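PDB 2QDD: mandelate racemase/muconate lactonizing enzyme from Roseovarius nubinhibens, which is a magnesium-dependent member of the enolase superfamily whose substrate is not established and which probably abstracts a proton from the carbon next to a carboxylate. Local coordinates for residues A[58-63]-A[242-247]; A[103-108]-A[267-272]. All coordinates share one frame; numbering follows the deposited sequence.

Contact 1 of 2, residues A[58-63]-A[242-247]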
ATOM      1  N   SER A  58     -23.351 -28.422   8.739  1.00 30.60           N
ATOM      2  CA  SER A  58     -21.900 -28.286   8.829  0.50 32.32           C
ATOM      3  C   SER A  58     -21.302 -27.485   7.669  1.00 31.62           C
ATOM      4  O   SER A  58     -20.147 -27.064   7.730  1.00 35.41           O
ATOM      5  CB  SER A  58     -21.236 -29.664   8.954  0.50 31.79           C
ATOM      6  OG  SER A  58     -20.975 -30.240   7.687  0.50 40.81           O
ATOM      7  N   TYR A  59     -22.095 -27.269   6.622  1.00 30.62           N
ATOM      8  CA  TYR A  59     -21.622 -26.623   5.397  1.00 26.77           C
ATOM      9  C   TYR A  59     -21.401 -25.112   5.560  1.00 30.36           C
ATOM     10  O   TYR A  59     -20.348 -24.591   5.187  1.00 30.80           O
ATOM     11  CB  TYR A  59     -22.589 -26.914   4.241  1.00 26.84           C
ATOM     12  CG  TYR A  59     -22.209 -26.279   2.924  1.00 27.63           C
ATOM     13  CD1 TYR A  59     -21.025 -26.623   2.271  1.00 28.84           C
ATOM     14  CD2 TYR A  59     -23.041 -25.342   2.325  1.00 26.78           C
ATOM     15  CE1 TYR A  59     -20.675 -26.030   1.060  1.00 29.24           C
ATOM     16  CE2 TYR A  59     -22.702 -24.741   1.119  1.00 31.45           C
ATOM     17  CZ  TYR A  59     -21.520 -25.087   0.493  1.00 28.95           C
ATOM     18  OH  TYR A  59     -21.192 -24.491  -0.707  1.00 36.87           O
ATOM     19  N   LEU A  60     -22.401 -24.432   6.113  1.00 24.86           N
ATOM     20  CA  LEU A  60     -22.404 -22.986   6.293  1.00 27.17           C
ATOM     21  C   LEU A  60     -22.972 -22.692   7.691  1.00 29.60           C
ATOM     22  O   LEU A  60     -23.512 -23.602   8.330  1.00 25.94           O
ATOM     23  CB  LEU A  60     -23.283 -22.330   5.213  1.00 26.74           C
ATOM     24  CG  LEU A  60     -22.704 -22.160   3.808  1.00 24.48           C
ATOM     25  CD1 LEU A  60     -23.766 -21.632   2.873  1.00 23.32           C
ATOM     26  CD2 LEU A  60     -21.452 -21.283   3.768  1.00 24.47           C
ATOM     27  N   PRO A  61     -22.839 -21.436   8.188  1.00 31.50           N
ATOM     28  CA  PRO A  61     -23.569 -21.036   9.403  1.00 29.49           C
ATOM     29  C   PRO A  61     -25.088 -21.044   9.249  1.00 27.62           C
ATOM     30  O   PRO A  61     -25.715 -19.983   9.149  1.00 32.21           O
ATOM     31  CB  PRO A  61     -23.064 -19.612   9.670  1.00 29.97           C
ATOM     32  CG  PRO A  61     -21.795 -19.510   8.922  1.00 34.54           C
ATOM     33  CD  PRO A  61     -21.976 -20.343   7.706  1.00 26.20           C
ATOM     34  N   ALA A  62     -25.658 -22.247   9.261  1.00 26.10           N
ATOM     35  CA  ALA A  62     -27.050 -22.488   8.895  1.00 24.91           C
ATOM     36  C   ALA A  62     -27.452 -23.890   9.337  1.00 22.96           C
ATOM     37  O   ALA A  62     -26.689 -24.837   9.176  1.00 28.28           O
ATOM     38  CB  ALA A  62     -27.231 -22.350   7.394  1.00 23.91           C
ATOM     39  N   HIS A  63     -28.653 -24.004   9.895  1.00 24.10           N
ATOM     40  CA  HIS A  63     -29.257 -25.288  10.247  1.00 23.11           C
ATOM     41  C   HIS A  63     -30.776 -25.184  10.287  1.00 26.20           C
ATOM     42  O   HIS A  63     -31.325 -24.134  10.648  1.00 31.12           O
ATOM     43  CB  HIS A  63     -28.700 -25.854  11.569  1.00 26.47           C
ATOM     44  CG  HIS A  63     -28.943 -24.993  12.775  1.00 30.95           C
ATOM     45  ND1 HIS A  63     -29.285 -25.525  14.000  1.00 33.13           N
ATOM     46  CD2 HIS A  63     -28.873 -23.652  12.955  1.00 27.52           C
ATOM     47  CE1 HIS A  63     -29.430 -24.549  14.879  1.00 32.90           C
ATOM     48  NE2 HIS A  63     -29.182 -23.403  14.272  1.00 30.59           N
ATOM     49  N   LEU A 242     -14.642 -17.679  -5.796  1.00 25.14           N
ATOM     50  CA  LEU A 242     -14.989 -17.698  -4.374  1.00 24.31           C
ATOM     51  C   LEU A 242     -16.458 -18.023  -4.157  1.00 27.17           C
ATOM     52  O   LEU A 242     -17.271 -17.827  -5.056  1.00 25.56           O
ATOM     53  CB  LEU A 242     -14.642 -16.369  -3.710  1.00 21.72           C
ATOM     54  CG  LEU A 242     -13.163 -15.988  -3.671  1.00 27.04           C
ATOM     55  CD1 LEU A 242     -13.024 -14.659  -2.977  1.00 21.73           C
ATOM     56  CD2 LEU A 242     -12.312 -17.043  -2.983  1.00 25.71           C
ATOM     57  N   ASP A 243     -16.784 -18.523  -2.963  1.00 25.37           N
ATOM     58  CA  ASP A 243     -18.121 -19.042  -2.655  1.00 25.57           C
ATOM     59  C   ASP A 243     -18.424 -18.905  -1.160  1.00 24.05           C
ATOM     60  O   ASP A 243     -19.033 -17.926  -0.737  1.00 23.54           O
ATOM     61  CB  ASP A 243     -18.256 -20.500  -3.141  1.00 34.74           C
ATOM     62  CG  ASP A 243     -19.673 -21.078  -2.957  1.00 38.99           C
ATOM     63  OD1 ASP A 243     -20.633 -20.321  -2.690  1.00 43.87           O
ATOM     64  OD2 ASP A 243     -19.823 -22.312  -3.089  1.00 46.13           O
ATOM     65  N   GLU A 244     -17.979 -19.873  -0.364  1.00 26.09           N
ATOM     66  CA  GLU A 244     -18.478 -20.048   1.005  1.00 28.37           C
ATOM     67  C   GLU A 244     -18.024 -18.981   2.004  1.00 31.23           C
ATOM     68  O   GLU A 244     -18.666 -18.801   3.036  1.00 35.59           O
ATOM     69  CB  GLU A 244     -18.131 -21.443   1.529  1.00 28.51           C
ATOM     70  CG  GLU A 244     -18.879 -22.577   0.822  1.00 29.26           C
ATOM     71  CD  GLU A 244     -18.102 -23.167  -0.348  1.00 38.36           C
ATOM     72  OE1 GLU A 244     -17.082 -22.573  -0.754  1.00 39.26           O
ATOM     73  OE2 GLU A 244     -18.509 -24.229  -0.866  1.00 47.72           O
ATOM     74  N   CYS A 245     -16.932 -18.278   1.698  1.00 26.93           N
ATOM     75  CA  CYS A 245     -16.418 -17.227   2.583  1.00 31.47           C
ATOM     76  C   CYS A 245     -17.172 -15.902   2.462  1.00 28.69           C
ATOM     77  O   CYS A 245     -16.911 -14.967   3.219  1.00 37.89           O
ATOM     78  CB  CYS A 245     -14.907 -17.017   2.397  1.00 30.63           C
ATOM     79  SG  CYS A 245     -14.372 -16.552   0.723  1.00 37.82           S
ATOM     80  N   LEU A 246     -18.106 -15.828   1.518  1.00 25.92           N
ATOM     81  CA  LEU A 246     -18.775 -14.575   1.184  1.00 31.85           C
ATOM     82  C   LEU A 246     -20.180 -14.499   1.785  1.00 32.53           C
ATOM     83  O   LEU A 246     -21.155 -14.919   1.170  1.00 39.95           O
ATOM     84  CB  LEU A 246     -18.844 -14.404  -0.333  1.00 34.58           C
ATOM     85  CG  LEU A 246     -17.554 -14.436  -1.148  1.00 34.16           C
ATOM     86  CD1 LEU A 246     -17.909 -14.797  -2.570  1.00 36.05           C
ATOM     87  CD2 LEU A 246     -16.828 -13.100  -1.090  1.00 33.45           C
ATOM     88  N   HIS A 247     -20.278 -13.955   2.987  1.00 35.65           N
ATOM     89  CA  HIS A 247     -21.520 -14.027   3.749  1.00 39.42           C
ATOM     90  C   HIS A 247     -22.408 -12.805   3.536  1.00 40.07           C
ATOM     91  O   HIS A 247     -23.631 -12.894   3.663  1.00 44.12           O
ATOM     92  CB  HIS A 247     -21.225 -14.241   5.238  1.00 37.69           C
ATOM     93  CG  HIS A 247     -20.483 -15.510   5.525  1.00 43.40           C
ATOM     94  ND1 HIS A 247     -21.077 -16.753   5.450  1.00 42.47           N
ATOM     95  CD2 HIS A 247     -19.193 -15.729   5.873  1.00 47.62           C
ATOM     96  CE1 HIS A 247     -20.184 -17.681   5.743  1.00 46.35           C
ATOM     97  NE2 HIS A 247     -19.033 -17.087   6.005  1.00 46.10           N
TER
HETATM   98  O   HOH W   1     -21.870 -21.711  -0.613  1.00 35.91           O
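Tyr59 and Glu244 provide the direct polar link between the two loops. The phenol OH of Tyr59 donates to OE2 of Glu244 at 2.7 Å, reaching that oxygen on its anti side and 28° out of the carboxylate plane. OE2 lies at the edge of the ring, near its plane, and the two flat groups stand almost upright to each other, 79° apart. CG of Tyr59 is anti to its backbone nitrogen (chi1 179°), which sets the ring beside the carbonyl carbon, and its hydroxyl end reaches the other loop, while Glu244 bends at chi2.

The same hydroxyl serves more than one partner. A water donates to Tyr59 OH at 2.9 Å and to Asp243 OD1 at 2.8 Å, and Lys267 NZ is hydrogen-bonded to the hydroxyl as well. Asp243 itself is held chiefly by salt bridges to Arg270 and Lys267. With a phenylalanine in place of Tyr59, Glu244 OE2 would probably lose its phenol donor and the water its acceptor, leaving both freer to shift.

Van der Waals contacts continue the interface. CD2 of Leu60 rests 3.8 Å from the carbonyl O of Glu244 and 4.0 Å from its CB, the two side chains crossing at about a right angle. Farther along, CD of Pro61, the centre of an inverse gamma turn, comes within 3.8 Å of CE1 on the imidazole of His247.

Asp243 to Leu246 forms a type I turn just after strand 240-242. Asp243 and Glu244 belong, with Asp196 and Glu220, to this protein's magnesium site, empty in this chain. A loop of the N-terminal domain meeting the metal-binding strand ends of the barrel is the hallmark of an enolase-superfamily active site.

Contact 2 of 2, residues A[103-108]-A[267-272]; sequences VKSPID and KPNRVG
An interdomain seam of the enolase fold runs here, where helix 101-119 meets the short helix 268-271 that follows barrel strand 263-266. Ser105 is its central side chain. Its CB points toward the short helix, and OG, anti to the backbone nitrogen (chi1 177°), lies 3.6 Å from CB of Pro268, while Ser105 CB is 3.4 Å from the carbonyl O of Pro268. A water accepts from Ser105 OG at 2.7 Å and from Asn269 ND2 at 3.1 Å, so two donors from different domains share one oxygen. The hydroxyl's contacts and this bridge belong to one of two modelled serine conformers and are therefore tentative. Asn269 is also in van der Waals contact with the serine, ND2 being 3.9 Å from CB of Ser105.

This is how the superfamily joins its two parts: the helices of the N-terminal capping domain lie against the barrel with little between them. The approach is close at Gly272, the first residue past the short helix, whose positive phi (104°) suits a residue without a side chain. Its CA is 4.5 Å from that of Ser105, and its backbone C is 3.9 Å from Ser105 CA.

The flanking polar ends bind elsewhere. Lys104 presents only its CB to the Gly272 carbonyl O, 4.0 Å away, and carries its ammonium off to Asp94, whereas Asp108 takes hydrogen bonds from Leu274 N and from Asn90.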
ATOM      1  N   VAL A 103     -32.151 -17.712   7.661  1.00 27.32           N
ATOM      2  CA  VAL A 103     -33.516 -17.447   8.116  1.00 30.04           C
ATOM      3  C   VAL A 103     -34.217 -16.494   7.153  1.00 31.78           C
ATOM      4  O   VAL A 103     -35.403 -16.656   6.847  1.00 33.70           O
ATOM      5  CB  VAL A 103     -33.523 -16.860   9.556  1.00 30.28           C
ATOM      6  CG1 VAL A 103     -34.923 -16.416   9.968  1.00 22.97           C
ATOM      7  CG2 VAL A 103     -32.974 -17.880  10.546  1.00 23.86           C
ATOM      8  N   LYS A 104     -33.460 -15.516   6.665  1.00 32.95           N
ATOM      9  CA  LYS A 104     -34.011 -14.378   5.945  1.00 27.53           C
ATOM     10  C   LYS A 104     -34.385 -14.690   4.504  1.00 25.49           C
ATOM     11  O   LYS A 104     -35.282 -14.052   3.948  1.00 26.86           O
ATOM     12  CB  LYS A 104     -33.033 -13.210   5.989  1.00 25.64           C
ATOM     13  CG  LYS A 104     -33.170 -12.393   7.243  1.00 32.51           C
ATOM     14  CD  LYS A 104     -31.861 -11.792   7.636  1.00 32.10           C
ATOM     15  CE  LYS A 104     -32.017 -11.021   8.916  1.00 31.07           C
ATOM     16  NZ  LYS A 104     -30.728 -10.349   9.260  1.00 23.53           N
ATOM     17  N   SER A 105     -33.696 -15.672   3.920  1.00 24.84           N
ATOM     18  CA  SER A 105     -33.833 -16.006   2.500  0.50 25.47           C
ATOM     19  C   SER A 105     -35.222 -16.525   2.079  1.00 26.17           C
ATOM     20  O   SER A 105     -35.760 -16.062   1.080  1.00 31.65           O
ATOM     21  CB  SER A 105     -32.701 -16.942   2.037  0.50 22.77           C
ATOM     22  OG  SER A 105     -32.844 -17.328   0.677  0.50 21.08           O
ATOM     23  N   PRO A 106     -35.812 -17.496   2.836  1.00 26.98           N
ATOM     24  CA  PRO A 106     -37.192 -17.823   2.423  1.00 27.13           C
ATOM     25  C   PRO A 106     -38.253 -16.736   2.640  1.00 28.78           C
ATOM     26  O   PRO A 106     -39.227 -16.700   1.890  1.00 30.65           O
ATOM     27  CB  PRO A 106     -37.528 -19.062   3.263  1.00 30.99           C
ATOM     28  CG  PRO A 106     -36.657 -18.976   4.443  1.00 28.22           C
ATOM     29  CD  PRO A 106     -35.382 -18.364   3.954  1.00 24.94           C
ATOM     30  N   ILE A 107     -38.072 -15.873   3.647  1.00 27.92           N
ATOM     31  CA  ILE A 107     -38.972 -14.736   3.865  1.00 27.19           C
ATOM     32  C   ILE A 107     -38.928 -13.741   2.707  1.00 30.75           C
ATOM     33  O   ILE A 107     -39.970 -13.298   2.216  1.00 33.95           O
ATOM     34  CB  ILE A 107     -38.691 -14.002   5.196  1.00 25.99           C
ATOM     35  CG1 ILE A 107     -38.784 -14.974   6.376  1.00 29.84           C
ATOM     36  CG2 ILE A 107     -39.672 -12.834   5.387  1.00 26.49           C
ATOM     37  CD1 ILE A 107     -38.081 -14.516   7.630  1.00 26.81           C
ATOM     38  N   ASP A 108     -37.715 -13.407   2.275  1.00 30.47           N
ATOM     39  CA  ASP A 108     -37.504 -12.523   1.133  1.00 28.68           C
ATOM     40  C   ASP A 108     -38.037 -13.110  -0.182  1.00 26.94           C
ATOM     41  O   ASP A 108     -38.655 -12.400  -0.977  1.00 29.00           O
ATOM     42  CB  ASP A 108     -36.019 -12.182   1.008  1.00 26.05           C
ATOM     43  CG  ASP A 108     -35.745 -11.217  -0.113  1.00 30.80           C
ATOM     44  OD1 ASP A 108     -35.996 -10.005   0.063  1.00 38.11           O
ATOM     45  OD2 ASP A 108     -35.288 -11.676  -1.176  1.00 37.71           O
ATOM     46  N   LYS A 267     -25.410 -17.487  -3.765  1.00 28.83           N
ATOM     47  CA  LYS A 267     -26.394 -18.413  -3.227  1.00 26.59           C
ATOM     48  C   LYS A 267     -27.267 -17.685  -2.216  1.00 26.83           C
ATOM     49  O   LYS A 267     -26.769 -17.274  -1.172  1.00 31.54           O
ATOM     50  CB  LYS A 267     -25.704 -19.615  -2.570  1.00 26.81           C
ATOM     51  CG  LYS A 267     -24.891 -20.457  -3.535  1.00 24.95           C
ATOM     52  CD  LYS A 267     -24.393 -21.710  -2.894  1.00 26.44           C
ATOM     53  CE  LYS A 267     -23.237 -22.263  -3.692  1.00 30.76           C
ATOM     54  NZ  LYS A 267     -22.686 -23.474  -3.027  1.00 38.51           N
ATOM     55  N   PRO A 268     -28.568 -17.517  -2.527  1.00 29.85           N
ATOM     56  CA  PRO A 268     -29.521 -16.763  -1.704  1.00 29.53           C
ATOM     57  C   PRO A 268     -29.551 -17.157  -0.219  1.00 28.18           C
ATOM     58  O   PRO A 268     -29.622 -16.277   0.638  1.00 29.10           O
ATOM     59  CB  PRO A 268     -30.870 -17.063  -2.364  1.00 30.19           C
ATOM     60  CG  PRO A 268     -30.538 -17.350  -3.774  1.00 31.80           C
ATOM     61  CD  PRO A 268     -29.211 -18.051  -3.744  1.00 30.38           C
ATOM     62  N   ASN A 269     -29.476 -18.456   0.075  1.00 27.97           N
ATOM     63  CA  ASN A 269     -29.437 -18.927   1.460  1.00 29.84           C
ATOM     64  C   ASN A 269     -28.159 -18.576   2.229  1.00 26.57           C
ATOM     65  O   ASN A 269     -28.173 -18.510   3.453  1.00 34.78           O
ATOM     66  CB  ASN A 269     -29.746 -20.427   1.558  1.00 29.18           C
ATOM     67  CG  ASN A 269     -30.346 -20.819   2.918  1.00 33.31           C
ATOM     68  OD1 ASN A 269     -29.660 -21.367   3.778  1.00 30.10           O
ATOM     69  ND2 ASN A 269     -31.628 -20.526   3.111  1.00 22.23           N
ATOM     70  N   ARG A 270     -27.062 -18.341   1.512  1.00 28.69           N
ATOM     71  CA  ARG A 270     -25.851 -17.781   2.117  1.00 22.17           C
ATOM     72  C   ARG A 270     -25.929 -16.261   2.334  1.00 24.32           C
ATOM     73  O   ARG A 270     -25.494 -15.757   3.375  1.00 21.95           O
ATOM     74  CB  ARG A 270     -24.606 -18.167   1.311  1.00 23.37           C
ATOM     75  CG  ARG A 270     -23.292 -17.619   1.867  1.00 18.98           C
ATOM     76  CD  ARG A 270     -22.036 -18.227   1.223  1.00 22.71           C
ATOM     77  NE  ARG A 270     -22.153 -18.538  -0.207  1.00 28.65           N
ATOM     78  CZ  ARG A 270     -22.098 -17.652  -1.204  1.00 27.90           C
ATOM     79  NH1 ARG A 270     -21.947 -16.359  -0.965  1.00 26.85           N
ATOM     80  NH2 ARG A 270     -22.197 -18.072  -2.459  1.00 27.41           N
ATOM     81  N   VAL A 271     -26.489 -15.536   1.367  1.00 24.01           N
ATOM     82  CA  VAL A 271     -26.438 -14.067   1.386  1.00 22.34           C
ATOM     83  C   VAL A 271     -27.688 -13.378   1.931  1.00 24.89           C
ATOM     84  O   VAL A 271     -27.665 -12.173   2.199  1.00 30.29           O
ATOM     85  CB  VAL A 271     -26.026 -13.463   0.011  1.00 23.56           C
ATOM     86  CG1 VAL A 271     -24.706 -14.065  -0.463  1.00 18.24           C
ATOM     87  CG2 VAL A 271     -27.122 -13.666  -1.039  1.00 21.62           C
ATOM     88  N   GLY A 272     -28.776 -14.132   2.090  1.00 26.08           N
ATOM     89  CA  GLY A 272     -29.967 -13.622   2.766  1.00 20.77           C
ATOM     90  C   GLY A 272     -31.127 -13.249   1.873  1.00 27.60           C
ATOM     91  O   GLY A 272     -31.947 -12.403   2.233  1.00 25.61           O
TER
HETATM   92  O   HOH W   2     -33.059 -19.977   0.473  1.00 25.31           O

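In the fold
Contacts 1 and 2, with centres 12 Å apart, join the same two domains, and their segments alternate along the chain. The stretch 267-272 connects them directly: Arg270 NH2 forms a salt bridge with Asp243 OD1 at 2.7 Å, and Arg270 NH1 is 2.7 Å from Leu246 O, a probable hydrogen bond. Contact 1 holds two of the magnesium-binding residues, whereas in contact 2 the side chain of Pro268 is about 9 Å from that of Asp243. The 267-272 segment thus presents Pro268 and Asn269 to helix 101-119, and Lys267 and Arg270 to Asp243, which these two basic side chains probably help hold in place.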